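Side-chain contacts in insecticidal crystal protein Cry7Cal (Bacillus thuringiensis, PDB 5ZI1), which acts as an insecticidal toxin active against the locust Locusta migratoria manilensis and probably binds receptors of the insect: residues E98-N103 with L108-V113; E115-T120 with A163-Q168; G34-L39 with E159-E164; P49-D54 with A89-T94. One frame throughout, in Å; residues are numbered along the deposited sequence. Where two conformers were deposited one is given.

Contact 1: residues E98-N103 with L108-V113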
loop_
_atom_site.group_PDB
_atom_site.type_symbol
_atom_site.label_atom_id
_atom_site.label_comp_id
_atom_site.label_asym_id
_atom_site.label_seq_id
_atom_site.Cartn_x
_atom_site.Cartn_y
_atom_site.Cartn_z
ATOM N N GLU A 98 6.304 -31.738 -1.315
ATOM C CA GLU A 98 6.029 -32.370 -0.032
ATOM C C GLU A 98 6.603 -33.778 0.020
ATOM O O GLU A 98 7.222 -34.162 1.018
ATOM C CB GLU A 98 4.525 -32.386 0.225
ATOM C CG GLU A 98 4.163 -32.605 1.675
ATOM C CD GLU A 98 2.714 -32.249 1.958
ATOM O OE1 GLU A 98 2.344 -32.221 3.150
ATOM O OE2 GLU A 98 1.958 -31.988 0.983
ATOM N N ALA A 99 6.415 -34.557 -1.048
ATOM C CA ALA A 99 6.976 -35.905 -1.097
ATOM C C ALA A 99 8.490 -35.884 -0.948
ATOM O O ALA A 99 9.070 -36.772 -0.315
ATOM C CB ALA A 99 6.585 -36.600 -2.400
ATOM N N TRP A 100 9.152 -34.884 -1.526
ATOM C CA TRP A 100 10.605 -34.834 -1.423
ATOM C C TRP A 100 11.033 -34.406 -0.026
ATOM O O TRP A 100 11.972 -34.972 0.551
ATOM C CB TRP A 100 11.186 -33.886 -2.478
ATOM C CG TRP A 100 12.574 -33.415 -2.113
ATOM C CD1 TRP A 100 13.730 -34.136 -2.179
ATOM C CD2 TRP A 100 12.936 -32.125 -1.606
ATOM N NE1 TRP A 100 14.790 -33.372 -1.748
ATOM C CE2 TRP A 100 14.326 -32.136 -1.386
ATOM C CE3 TRP A 100 12.219 -30.962 -1.318
ATOM C CZ2 TRP A 100 15.008 -31.029 -0.890
ATOM C CZ3 TRP A 100 12.904 -29.865 -0.827
ATOM C CH2 TRP A 100 14.281 -29.908 -0.618
ATOM N N GLN A 101 10.351 -33.406 0.526
ATOM C CA GLN A 101 10.688 -32.905 1.852
ATOM C C GLN A 101 10.597 -34.001 2.914
ATOM O O GLN A 101 11.393 -34.023 3.858
ATOM C CB GLN A 101 9.767 -31.727 2.179
ATOM C CG GLN A 101 9.490 -31.516 3.639
ATOM C CD GLN A 101 10.568 -30.709 4.315
ATOM O OE1 GLN A 101 11.749 -30.768 3.931
ATOM N NE2 GLN A 101 10.171 -29.927 5.323
ATOM N N ASN A 102 9.673 -34.940 2.755
ATOM C CA ASN A 102 9.499 -36.021 3.710
ATOM C C ASN A 102 10.334 -37.264 3.383
ATOM O O ASN A 102 10.150 -38.309 4.017
ATOM C CB ASN A 102 8.017 -36.375 3.793
ATOM C CG ASN A 102 7.191 -35.235 4.362
ATOM O OD1 ASN A 102 7.643 -34.515 5.259
ATOM N ND2 ASN A 102 5.993 -35.038 3.817
ATOM N N ASN A 103 11.250 -37.179 2.423
ATOM C CA ASN A 103 12.078 -38.329 2.082
ATOM C C ASN A 103 13.264 -37.853 1.251
ATOM O O ASN A 103 13.543 -38.407 0.183
ATOM C CB ASN A 103 11.252 -39.372 1.324
ATOM C CG ASN A 103 11.989 -40.688 1.135
ATOM O OD1 ASN A 103 13.109 -40.862 1.622
ATOM N ND2 ASN A 103 11.382 -41.603 0.381
ATOM N N LEU A 108 14.834 -40.578 -6.566
ATOM C CA LEU A 108 13.720 -40.447 -7.496
ATOM C C LEU A 108 12.752 -39.335 -7.086
ATOM O O LEU A 108 12.046 -38.779 -7.941
ATOM C CB LEU A 108 12.994 -41.793 -7.623
ATOM C CG LEU A 108 11.591 -41.825 -8.243
ATOM C CD1 LEU A 108 11.643 -41.499 -9.733
ATOM C CD2 LEU A 108 10.954 -43.181 -8.030
ATOM N N LYS A 109 12.698 -38.986 -5.801
ATOM C CA LYS A 109 11.810 -37.898 -5.415
ATOM C C LYS A 109 12.462 -36.548 -5.640
ATOM O O LYS A 109 11.761 -35.558 -5.863
ATOM C CB LYS A 109 11.361 -38.063 -3.960
ATOM C CG LYS A 109 10.206 -39.049 -3.829
ATOM C CD LYS A 109 9.987 -39.519 -2.396
ATOM C CE LYS A 109 8.863 -40.553 -2.332
ATOM N NZ LYS A 109 8.877 -41.354 -1.076
ATOM N N GLN A 110 13.791 -36.487 -5.600
ATOM C CA GLN A 110 14.482 -35.290 -6.070
ATOM C C GLN A 110 14.225 -35.064 -7.552
ATOM O O GLN A 110 13.927 -33.944 -7.980
ATOM C CB GLN A 110 15.980 -35.407 -5.816
ATOM C CG GLN A 110 16.368 -35.301 -4.379
ATOM C CD GLN A 110 17.715 -35.901 -4.141
ATOM O OE1 GLN A 110 18.662 -35.647 -4.890
ATOM N NE2 GLN A 110 17.811 -36.740 -3.120
ATOM N N LEU A 111 14.359 -36.113 -8.358
ATOM C CA LEU A 111 14.047 -35.964 -9.771
ATOM C C LEU A 111 12.650 -35.407 -9.952
ATOM O O LEU A 111 12.470 -34.419 -10.669
ATOM C CB LEU A 111 14.187 -37.295 -10.498
ATOM C CG LEU A 111 15.582 -37.591 -11.040
ATOM C CD1 LEU A 111 16.711 -37.101 -10.125
ATOM C CD2 LEU A 111 15.721 -39.076 -11.312
ATOM N N LEU A 112 11.668 -35.965 -9.217
ATOM C CA LEU A 112 10.259 -35.650 -9.440
ATOM C C LEU A 112 9.942 -34.196 -9.126
ATOM O O LEU A 112 9.167 -33.564 -9.847
ATOM C CB LEU A 112 9.359 -36.573 -8.613
ATOM C CG LEU A 112 9.138 -37.947 -9.245
ATOM C CD1 LEU A 112 8.577 -38.897 -8.208
ATOM C CD2 LEU A 112 8.206 -37.847 -10.455
ATOM N N VAL A 113 10.527 -33.638 -8.067
ATOM C CA VAL A 113 10.180 -32.259 -7.757
ATOM C C VAL A 113 10.920 -31.303 -8.683
ATOM O O VAL A 113 10.351 -30.276 -9.077
ATOM C CB VAL A 113 10.404 -31.939 -6.263
ATOM C CG1 VAL A 113 11.873 -32.111 -5.858
ATOM C CG2 VAL A 113 9.902 -30.546 -5.946
HETATM O O HOH W 1 7.906 -39.277 0.676
#
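A single water bridges Lys-109 and Ala-99: it accepts a hydrogen bond from Lys-109 NZ at 2.9 Å and donates one to Ala-99 O at 2.9 Å. The bridge lies at the turn of a helical hairpin in the N-terminal helical domain of this delta endotoxin, where helix 73-101 ends and helix 107-127 has just begun. The backbones come close, Trp-100 CA and Lys-109 CA being 5.2 Å apart. Beyond CG the lysine chain is extended, which carries its methylene CD past the same carbonyl, 3.6 Å from Ala-99 O, before the ammonium meets the water. On the buried side Trp-100 takes over. Its CG stands anti to the backbone N (chi1 159°), which turns the indole away from the lysine and across Gln-110 and Val-113. The glutamine amide is tilted 75° from the indole plane and spends NE2 on Arg-104 O, a bond that ties helix 107-127 to the connecting turn. Trp-100 CB meets Val-113 CG1 at 3.9 Å, while Asp-106 OD1 accepts from Lys-109 N. Farther out on the indole, Trp-100 NE1 lies 3.6 Å from Gln-110 CG, a methylene rather than a polar partner.

Contact 2: residues E115-T120 with A163-Q168; sequences ERFVST and AEWGMQ
Phe-117 and Trp-165 carry this buried contact between helix 107-127 and the end of helix 141-165. The aromatic interaction is oblique, with ring planes 55° apart and 5.6 Å between the centroid of Phe-117 and that of the six-membered ring of Trp-165. Apolar packing is closest at the root of the phenylalanine: Trp-165 CZ3 reaches Phe-117 CB at 3.7 Å, and CH2 follows beside it. With CG of Phe-117 anti to the backbone N (chi1 171°), the two side chains cross at about a right angle at the CZ3/CH2 end of the indole, Phe-117 CD1 lying at its edge, in plane. No hydrogen bond crosses between the two segments. Arg-116 O accepts from Thr-120 N at 2.8 Å and from Thr-120 OG1 at 2.7 Å, the two donors arriving from opposite faces of the carbonyl plane. Across the way a Schellman motif ends the helix, with Gly-166 at positive phi and its N bonded to Ala-163 O at 3.1 Å. Around the pair, Trp-100 of helix 73-101 sits edge-to-face with Trp-165, and Tyr-93 of that helix touches both rings. Phe-175 of helix 169-202 meets Phe-117 edge-to-face, so side chains of four helices converge here.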
loop_
_atom_site.group_PDB
_atom_site.type_symbol
_atom_site.label_atom_id
_atom_site.label_comp_id
_atom_site.label_asym_id
_atom_site.label_seq_id
_atom_site.Cartn_x
_atom_site.Cartn_y
_atom_site.Cartn_z
ATOM N N GLU A 115 11.457 -31.919 -11.876
ATOM C CA GLU A 115 10.655 -31.912 -13.096
ATOM C C GLU A 115 9.409 -31.061 -12.979
ATOM O O GLU A 115 9.084 -30.337 -13.909
ATOM C CB GLU A 115 10.267 -33.347 -13.411
ATOM C CG GLU A 115 9.618 -33.530 -14.779
ATOM C CD GLU A 115 8.220 -34.096 -14.681
ATOM O OE1 GLU A 115 7.289 -33.295 -14.471
ATOM O OE2 GLU A 115 8.059 -35.330 -14.805
ATOM N N ARG A 116 8.639 -31.216 -11.885
ATOM C CA ARG A 116 7.467 -30.368 -11.693
ATOM C C ARG A 116 7.845 -28.903 -11.613
ATOM O O ARG A 116 7.075 -28.047 -12.070
ATOM C CB ARG A 116 6.677 -30.768 -10.448
ATOM C CG ARG A 116 6.326 -32.229 -10.422
ATOM C CD ARG A 116 4.952 -32.452 -11.043
ATOM N NE ARG A 116 4.598 -33.866 -10.939
ATOM C CZ ARG A 116 4.880 -34.780 -11.861
ATOM N NH1 ARG A 116 5.508 -34.426 -12.986
ATOM N NH2 ARG A 116 4.534 -36.037 -11.654
ATOM N N PHE A 117 9.022 -28.590 -11.068
ATOM C CA PHE A 117 9.410 -27.189 -10.969
ATOM C C PHE A 117 9.621 -26.579 -12.351
ATOM O O PHE A 117 9.014 -25.556 -12.689
ATOM C CB PHE A 117 10.670 -27.028 -10.118
ATOM C CG PHE A 117 11.220 -25.627 -10.164
ATOM C CD1 PHE A 117 10.717 -24.652 -9.321
ATOM C CD2 PHE A 117 12.178 -25.264 -11.097
ATOM C CE1 PHE A 117 11.192 -23.348 -9.381
ATOM C CE2 PHE A 117 12.661 -23.961 -11.173
ATOM C CZ PHE A 117 12.170 -23.003 -10.313
ATOM N N VAL A 118 10.496 -27.180 -13.165
ATOM C CA VAL A 118 10.798 -26.551 -14.452
ATOM C C VAL A 118 9.594 -26.639 -15.376
ATOM O O VAL A 118 9.326 -25.703 -16.141
ATOM C CB VAL A 118 12.072 -27.138 -15.102
ATOM C CG1 VAL A 118 13.245 -27.152 -14.112
ATOM C CG2 VAL A 118 11.827 -28.517 -15.641
ATOM N N SER A 119 8.806 -27.711 -15.290
ATOM C CA SER A 119 7.581 -27.733 -16.081
ATOM C C SER A 119 6.595 -26.674 -15.605
ATOM O O SER A 119 5.895 -26.076 -16.428
ATOM C CB SER A 119 6.943 -29.124 -16.069
ATOM O OG SER A 119 6.563 -29.515 -14.759
ATOM N N THR A 120 6.526 -26.409 -14.290
ATOM C CA THR A 120 5.565 -25.403 -13.818
ATOM C C THR A 120 6.059 -24.000 -14.137
ATOM O O THR A 120 5.271 -23.123 -14.508
ATOM C CB THR A 120 5.300 -25.542 -12.312
ATOM O OG1 THR A 120 4.687 -26.805 -12.039
ATOM C CG2 THR A 120 4.361 -24.452 -11.830
ATOM N N ALA A 163 19.933 -26.700 -5.511
ATOM C CA ALA A 163 21.119 -27.527 -5.298
ATOM C C ALA A 163 20.770 -28.840 -4.607
ATOM O O ALA A 163 21.339 -29.888 -4.934
ATOM C CB ALA A 163 22.163 -26.756 -4.489
ATOM N N GLU A 164 19.807 -28.815 -3.670
ATOM C CA GLU A 164 19.421 -30.057 -3.006
ATOM C C GLU A 164 18.571 -30.954 -3.891
ATOM O O GLU A 164 18.464 -32.152 -3.611
ATOM C CB GLU A 164 18.692 -29.779 -1.688
ATOM C CG GLU A 164 19.130 -28.531 -0.970
ATOM C CD GLU A 164 18.453 -28.403 0.398
ATOM O OE1 GLU A 164 18.642 -29.303 1.253
ATOM O OE2 GLU A 164 17.711 -27.420 0.630
ATOM N N TRP A 165 18.000 -30.422 -4.967
ATOM C CA TRP A 165 17.337 -31.255 -5.960
ATOM C C TRP A 165 18.291 -31.862 -6.972
ATOM O O TRP A 165 17.854 -32.671 -7.800
ATOM C CB TRP A 165 16.303 -30.450 -6.720
ATOM C CG TRP A 165 15.177 -29.976 -5.899
ATOM C CD1 TRP A 165 14.788 -30.439 -4.670
ATOM C CD2 TRP A 165 14.271 -28.934 -6.245
ATOM N NE1 TRP A 165 13.685 -29.746 -4.238
ATOM C CE2 TRP A 165 13.353 -28.810 -5.183
ATOM C CE3 TRP A 165 14.149 -28.088 -7.347
ATOM C CZ2 TRP A 165 12.323 -27.882 -5.203
ATOM C CZ3 TRP A 165 13.130 -27.166 -7.361
ATOM C CH2 TRP A 165 12.231 -27.068 -6.298
ATOM N N GLY A 166 19.569 -31.497 -6.932
ATOM C CA GLY A 166 20.511 -31.897 -7.952
ATOM C C GLY A 166 20.767 -30.857 -9.023
ATOM O O GLY A 166 21.356 -31.188 -10.055
ATOM N N MET A 167 20.330 -29.619 -8.821
ATOM C CA MET A 167 20.609 -28.562 -9.774
ATOM C C MET A 167 22.054 -28.121 -9.635
ATOM O O MET A 167 22.569 -27.976 -8.519
ATOM C CB MET A 167 19.674 -27.371 -9.553
ATOM C CG MET A 167 18.324 -27.516 -10.223
ATOM S SD MET A 167 17.254 -26.085 -10.028
ATOM C CE MET A 167 18.224 -24.764 -10.677
ATOM N N GLN A 168 22.705 -27.905 -10.771
ATOM C CA GLN A 168 24.048 -27.363 -10.755
ATOM C C GLN A 168 24.000 -25.847 -10.608
ATOM O O GLN A 168 22.966 -25.203 -10.823
ATOM C CB GLN A 168 24.798 -27.767 -12.023
ATOM C CG GLN A 168 25.668 -28.995 -11.814
ATOM C CD GLN A 168 26.183 -29.551 -13.124
ATOM O OE1 GLN A 168 25.397 -30.046 -13.940
ATOM N NE2 GLN A 168 27.507 -29.491 -13.333
#

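Contact 3: residues G34-L39 with E159-E164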
loop_
_atom_site.group_PDB
_atom_site.type_symbol
_atom_site.label_atom_id
_atom_site.label_comp_id
_atom_site.label_asym_id
_atom_site.label_seq_id
_atom_site.Cartn_x
_atom_site.Cartn_y
_atom_site.Cartn_z
ATOM N N GLY A 34 9.103 -26.728 4.773
ATOM C CA GLY A 34 7.833 -26.966 5.445
ATOM C C GLY A 34 6.936 -25.743 5.438
ATOM O O GLY A 34 5.743 -25.829 5.132
ATOM N N GLY A 35 7.499 -24.583 5.774
ATOM C CA GLY A 35 6.723 -23.359 5.694
ATOM C C GLY A 35 6.337 -23.009 4.269
ATOM O O GLY A 35 5.211 -22.575 4.013
ATOM N N ILE A 36 7.271 -23.179 3.323
ATOM C CA ILE A 36 6.963 -22.946 1.910
ATOM C C ILE A 36 5.761 -23.781 1.485
ATOM O O ILE A 36 4.894 -23.312 0.739
ATOM C CB ILE A 36 8.197 -23.241 1.037
ATOM C CG1 ILE A 36 9.208 -22.088 1.095
ATOM C CG2 ILE A 36 7.795 -23.500 -0.398
ATOM C CD1 ILE A 36 9.027 -21.026 0.042
ATOM N N ILE A 37 5.683 -25.026 1.968
ATOM C CA ILE A 37 4.552 -25.883 1.633
ATOM C C ILE A 37 3.265 -25.317 2.216
ATOM O O ILE A 37 2.219 -25.306 1.556
ATOM C CB ILE A 37 4.807 -27.324 2.113
ATOM C CG1 ILE A 37 5.843 -28.013 1.214
ATOM C CG2 ILE A 37 3.500 -28.120 2.142
ATOM C CD1 ILE A 37 6.366 -29.324 1.775
ATOM N N GLY A 38 3.325 -24.813 3.447
ATOM C CA GLY A 38 2.149 -24.207 4.044
ATOM C C GLY A 38 1.720 -22.943 3.329
ATOM O O GLY A 38 0.521 -22.683 3.175
ATOM N N LEU A 39 2.688 -22.139 2.882
ATOM C CA LEU A 39 2.349 -20.947 2.112
ATOM C C LEU A 39 1.661 -21.319 0.801
ATOM O O LEU A 39 0.643 -20.723 0.431
ATOM C CB LEU A 39 3.597 -20.108 1.845
ATOM C CG LEU A 39 3.282 -18.861 1.016
ATOM C CD1 LEU A 39 2.283 -18.014 1.762
ATOM C CD2 LEU A 39 4.511 -18.047 0.696
ATOM N N GLU A 159 16.341 -21.111 -5.899
ATOM C CA GLU A 159 17.478 -20.710 -5.081
ATOM C C GLU A 159 17.436 -21.367 -3.716
ATOM O O GLU A 159 18.491 -21.656 -3.140
ATOM C CB GLU A 159 17.559 -19.183 -4.943
ATOM C CG GLU A 159 18.710 -18.771 -4.005
ATOM C CD GLU A 159 19.971 -18.416 -4.805
ATOM O OE1 GLU A 159 19.869 -18.299 -6.049
ATOM O OE2 GLU A 159 21.085 -18.315 -4.225
ATOM N N LEU A 160 16.238 -21.628 -3.190
ATOM C CA LEU A 160 16.165 -22.245 -1.877
ATOM C C LEU A 160 16.521 -23.724 -1.933
ATOM O O LEU A 160 17.274 -24.221 -1.084
ATOM C CB LEU A 160 14.770 -22.075 -1.278
ATOM C CG LEU A 160 14.304 -20.673 -0.893
ATOM C CD1 LEU A 160 12.809 -20.721 -0.639
ATOM C CD2 LEU A 160 15.046 -20.181 0.323
ATOM N N PHE A 161 15.984 -24.446 -2.908
ATOM C CA PHE A 161 16.043 -25.894 -2.884
ATOM C C PHE A 161 16.760 -26.509 -4.083
ATOM O O PHE A 161 17.016 -27.722 -4.062
ATOM C CB PHE A 161 14.625 -26.484 -2.788
ATOM C CG PHE A 161 13.718 -25.788 -1.773
ATOM C CD1 PHE A 161 14.053 -25.742 -0.421
ATOM C CD2 PHE A 161 12.508 -25.224 -2.175
ATOM C CE1 PHE A 161 13.214 -25.125 0.499
ATOM C CE2 PHE A 161 11.655 -24.607 -1.254
ATOM C CZ PHE A 161 12.008 -24.553 0.079
ATOM N N GLY A 162 17.118 -25.719 -5.103
ATOM C CA GLY A 162 17.694 -26.247 -6.338
ATOM C C GLY A 162 18.881 -27.177 -6.179
ATOM O O GLY A 162 18.843 -28.323 -6.638
ATOM N N ALA A 163 19.933 -26.700 -5.511
ATOM C CA ALA A 163 21.119 -27.527 -5.298
ATOM C C ALA A 163 20.770 -28.840 -4.607
ATOM O O ALA A 163 21.339 -29.888 -4.934
ATOM C CB ALA A 163 22.163 -26.756 -4.489
ATOM N N GLU A 164 19.807 -28.815 -3.670
ATOM C CA GLU A 164 19.421 -30.057 -3.006
ATOM C C GLU A 164 18.571 -30.954 -3.891
ATOM O O GLU A 164 18.464 -32.152 -3.611
ATOM C CB GLU A 164 18.692 -29.779 -1.688
ATOM C CG GLU A 164 19.130 -28.531 -0.970
ATOM C CD GLU A 164 18.453 -28.403 0.398
ATOM O OE1 GLU A 164 18.642 -29.303 1.253
ATOM O OE2 GLU A 164 17.711 -27.420 0.630
#
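This is a small, wholly apolar helix-to-helix contact in the N-terminal helical domain, where helix 33-47 lies against helix 141-165, the counterpart of the central helix of the bundle in related Cry toxins. Ile-36 is met by Leu-160 and Phe-161, and no hydrogen bond crosses. The backbones stay well apart, with Ile-36 CA 10.0 Å from Leu-160 CA, so side chains span the gap. The terminal methyl of the isoleucine goes to the leucine; both branches at CB go to the phenylalanine. The CD1 methyls of Ile-36 and Leu-160 meet tip to tip at 3.9 Å. Lower on the chain, CG1 of Ile-36 lies at the edge of the Phe-161 ring, near its plane and 3.9 Å from CZ, while Ile-36 CG2 approaches Phe-161 CE2 at 4.1 Å. A chi2 of -91°, well off a staggered value, swings CD1 of Ile-36 to the leucine. Phe-161 is also packed from within its own helix: Leu-160 CB sits 3.7 Å above the ring plane, over its centre. One face and one edge are thus occupied by the two residues it meets here. The helix is kinked just beyond, where N of Ala-163 and N of Glu-164 lack bonds to the preceding turn. Around the contact, Leu-97 of helix 73-101 and Phe-153 and Asn-157 of helix 141-165 touch Ile-36, as does Phe-27 from the loop before helix 33-47. One residue before Leu-160, Glu-159 forms a salt bridge to Arg-239 and packs on Ile-172 and Tyr-176 of helix 169-202.

Contact 4: residues P49-D54 with A89-T94; sequences PNKQND and ALEGYT
Lys-51 and Glu-91 meet at the protein surface, and theirs is the one side-chain pair that joins these segments. The closer-packed side is aliphatic against carboxylate: Lys-51 CG, placed by a chi1 of -70°, lies 3.7 Å from Glu-91 OE2, an oxygen already held by a salt bridge from Arg-87 NH2. Lys-51 also packs on Arg-87, so the two basic side chains gather round one carboxylate, which would probably stay ionised. The outer part is looser. Lys-51 NZ stands 3.7 Å from Glu-91 OE2, a long salt bridge, and equally far from OE1, so the ammonium faces the carboxylate as a whole. Bends of the lysine chain at chi2 and again at chi4 (-84°) curl NZ back over the carboxylate. Glu-91 runs extended beyond CG to reach the loop. Behind it in the helix, Glu-91 O accepts a hydrogen bond from Thr-94 OG1 at 2.9 Å, the donor tilted 28° from the carbonyl plane. The arrangement places a surface ion pair between the long helix 73-101 and the loop separating helices 33-47 and 54-67, a break like the one that splits the second helix in the helical domain of Cry toxins.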
loop_
_atom_site.group_PDB
_atom_site.type_symbol
_atom_site.label_atom_id
_atom_site.label_comp_id
_atom_site.label_asym_id
_atom_site.label_seq_id
_atom_site.Cartn_x
_atom_site.Cartn_y
_atom_site.Cartn_z
ATOM N N PRO A 49 -10.375 -20.731 -4.576
ATOM C CA PRO A 49 -11.265 -21.335 -3.569
ATOM C C PRO A 49 -12.005 -22.525 -4.157
ATOM O O PRO A 49 -12.559 -22.453 -5.254
ATOM C CB PRO A 49 -12.233 -20.196 -3.202
ATOM C CG PRO A 49 -11.560 -18.944 -3.657
ATOM C CD PRO A 49 -10.712 -19.325 -4.847
ATOM N N ASN A 50 -11.984 -23.636 -3.426
ATOM C CA ASN A 50 -12.594 -24.883 -3.885
ATOM C C ASN A 50 -12.135 -25.252 -5.291
ATOM O O ASN A 50 -12.891 -25.834 -6.069
ATOM C CB ASN A 50 -14.118 -24.802 -3.802
ATOM C CG ASN A 50 -14.590 -24.572 -2.378
ATOM O OD1 ASN A 50 -14.687 -25.520 -1.588
ATOM N ND2 ASN A 50 -14.832 -23.303 -2.022
ATOM N N LYS A 51 -10.886 -24.907 -5.617
ATOM C CA LYS A 51 -10.255 -25.303 -6.872
ATOM C C LYS A 51 -11.012 -24.773 -8.086
ATOM O O LYS A 51 -11.012 -25.399 -9.147
ATOM C CB LYS A 51 -10.104 -26.822 -6.943
ATOM C CG LYS A 51 -9.067 -27.367 -5.964
ATOM C CD LYS A 51 -9.514 -28.681 -5.360
ATOM C CE LYS A 51 -8.378 -29.399 -4.655
ATOM N NZ LYS A 51 -7.580 -30.190 -5.637
ATOM N N GLN A 52 -11.652 -23.613 -7.933
ATOM C CA GLN A 52 -12.386 -22.951 -9.001
ATOM C C GLN A 52 -11.728 -21.618 -9.333
ATOM O O GLN A 52 -10.929 -21.089 -8.555
ATOM C CB GLN A 52 -13.856 -22.687 -8.620
ATOM C CG GLN A 52 -14.496 -23.722 -7.717
ATOM C CD GLN A 52 -14.983 -24.943 -8.466
ATOM O OE1 GLN A 52 -14.632 -25.162 -9.627
ATOM N NE2 GLN A 52 -15.809 -25.746 -7.801
ATOM N N ASN A 53 -12.106 -21.069 -10.494
ATOM C CA ASN A 53 -11.553 -19.793 -10.933
ATOM C C ASN A 53 -12.433 -18.598 -10.525
ATOM O O ASN A 53 -12.290 -17.511 -11.090
ATOM C CB ASN A 53 -11.313 -19.803 -12.452
ATOM C CG ASN A 53 -10.009 -20.556 -12.875
ATOM O OD1 ASN A 53 -9.024 -20.628 -12.137
ATOM N ND2 ASN A 53 -10.021 -21.099 -14.086
ATOM N N ASP A 54 -13.291 -18.765 -9.506
ATOM C CA ASP A 54 -14.220 -17.698 -9.113
ATOM C C ASP A 54 -13.512 -16.373 -8.829
ATOM O O ASP A 54 -13.985 -15.309 -9.250
ATOM C CB ASP A 54 -15.028 -18.116 -7.882
ATOM C CG ASP A 54 -16.141 -19.105 -8.210
ATOM O OD1 ASP A 54 -16.260 -19.517 -9.382
ATOM O OD2 ASP A 54 -16.904 -19.476 -7.288
ATOM N N ALA A 89 -0.769 -27.142 -12.013
ATOM C CA ALA A 89 0.670 -27.373 -12.011
ATOM C C ALA A 89 1.256 -27.020 -10.655
ATOM O O ALA A 89 2.102 -27.753 -10.129
ATOM C CB ALA A 89 1.358 -26.593 -13.143
ATOM N N LEU A 90 0.800 -25.922 -10.061
ATOM C CA LEU A 90 1.206 -25.628 -8.691
ATOM C C LEU A 90 0.792 -26.744 -7.737
ATOM O O LEU A 90 1.587 -27.168 -6.891
ATOM C CB LEU A 90 0.623 -24.296 -8.242
ATOM C CG LEU A 90 1.271 -23.100 -8.930
ATOM C CD1 LEU A 90 0.440 -21.849 -8.684
ATOM C CD2 LEU A 90 2.698 -22.917 -8.420
ATOM N N GLU A 91 -0.445 -27.235 -7.854
ATOM C CA GLU A 91 -0.862 -28.360 -7.020
ATOM C C GLU A 91 0.123 -29.509 -7.153
ATOM O O GLU A 91 0.627 -30.031 -6.153
ATOM C CB GLU A 91 -2.266 -28.839 -7.393
ATOM C CG GLU A 91 -3.394 -27.902 -7.026
ATOM C CD GLU A 91 -4.767 -28.364 -7.565
ATOM O OE1 GLU A 91 -4.868 -29.502 -8.098
ATOM O OE2 GLU A 91 -5.741 -27.580 -7.460
ATOM N N GLY A 92 0.426 -29.895 -8.393
ATOM C CA GLY A 92 1.382 -30.966 -8.626
ATOM C C GLY A 92 2.775 -30.645 -8.125
ATOM O O GLY A 92 3.507 -31.545 -7.701
ATOM N N TYR A 93 3.167 -29.369 -8.161
ATOM C CA TYR A 93 4.490 -29.018 -7.657
ATOM C C TYR A 93 4.541 -29.113 -6.131
ATOM O O TYR A 93 5.459 -29.735 -5.571
ATOM C CB TYR A 93 4.906 -27.622 -8.147
ATOM C CG TYR A 93 6.145 -27.111 -7.434
ATOM C CD1 TYR A 93 7.422 -27.529 -7.807
ATOM C CD2 TYR A 93 6.030 -26.243 -6.352
ATOM C CE1 TYR A 93 8.555 -27.066 -7.124
ATOM C CE2 TYR A 93 7.133 -25.775 -5.683
ATOM C CZ TYR A 93 8.394 -26.183 -6.055
ATOM O OH TYR A 93 9.473 -25.694 -5.337
ATOM N N THR A 94 3.570 -28.501 -5.434
ATOM C CA THR A 94 3.559 -28.572 -3.970
ATOM C C THR A 94 3.498 -30.019 -3.501
ATOM O O THR A 94 4.210 -30.419 -2.570
ATOM C CB THR A 94 2.376 -27.789 -3.396
ATOM O OG1 THR A 94 1.156 -28.425 -3.790
ATOM C CG2 THR A 94 2.353 -26.385 -3.923
#

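How the contacts relate
All four contacts lie in the N-terminal helical domain. Contacts 2 and 3 are buried and apolar across their segments, contact 1 is partly buried, and contact 4 is a long surface salt bridge. Contacts 2 and 3 share helix 141-165 and even Ala-163 and Glu-164; contacts 1 and 2 share helix 107-127, and contacts 1 and 4 share helix 73-101. Contacts 1 and 2 join directly through packing, Val-113 CG1 lying 3.4 Å from Trp-165 NE1. Polar bridging thus appears toward the outside, through water in contact 1 and charge in contact 4, while hydrocarbon and rings fill the interior.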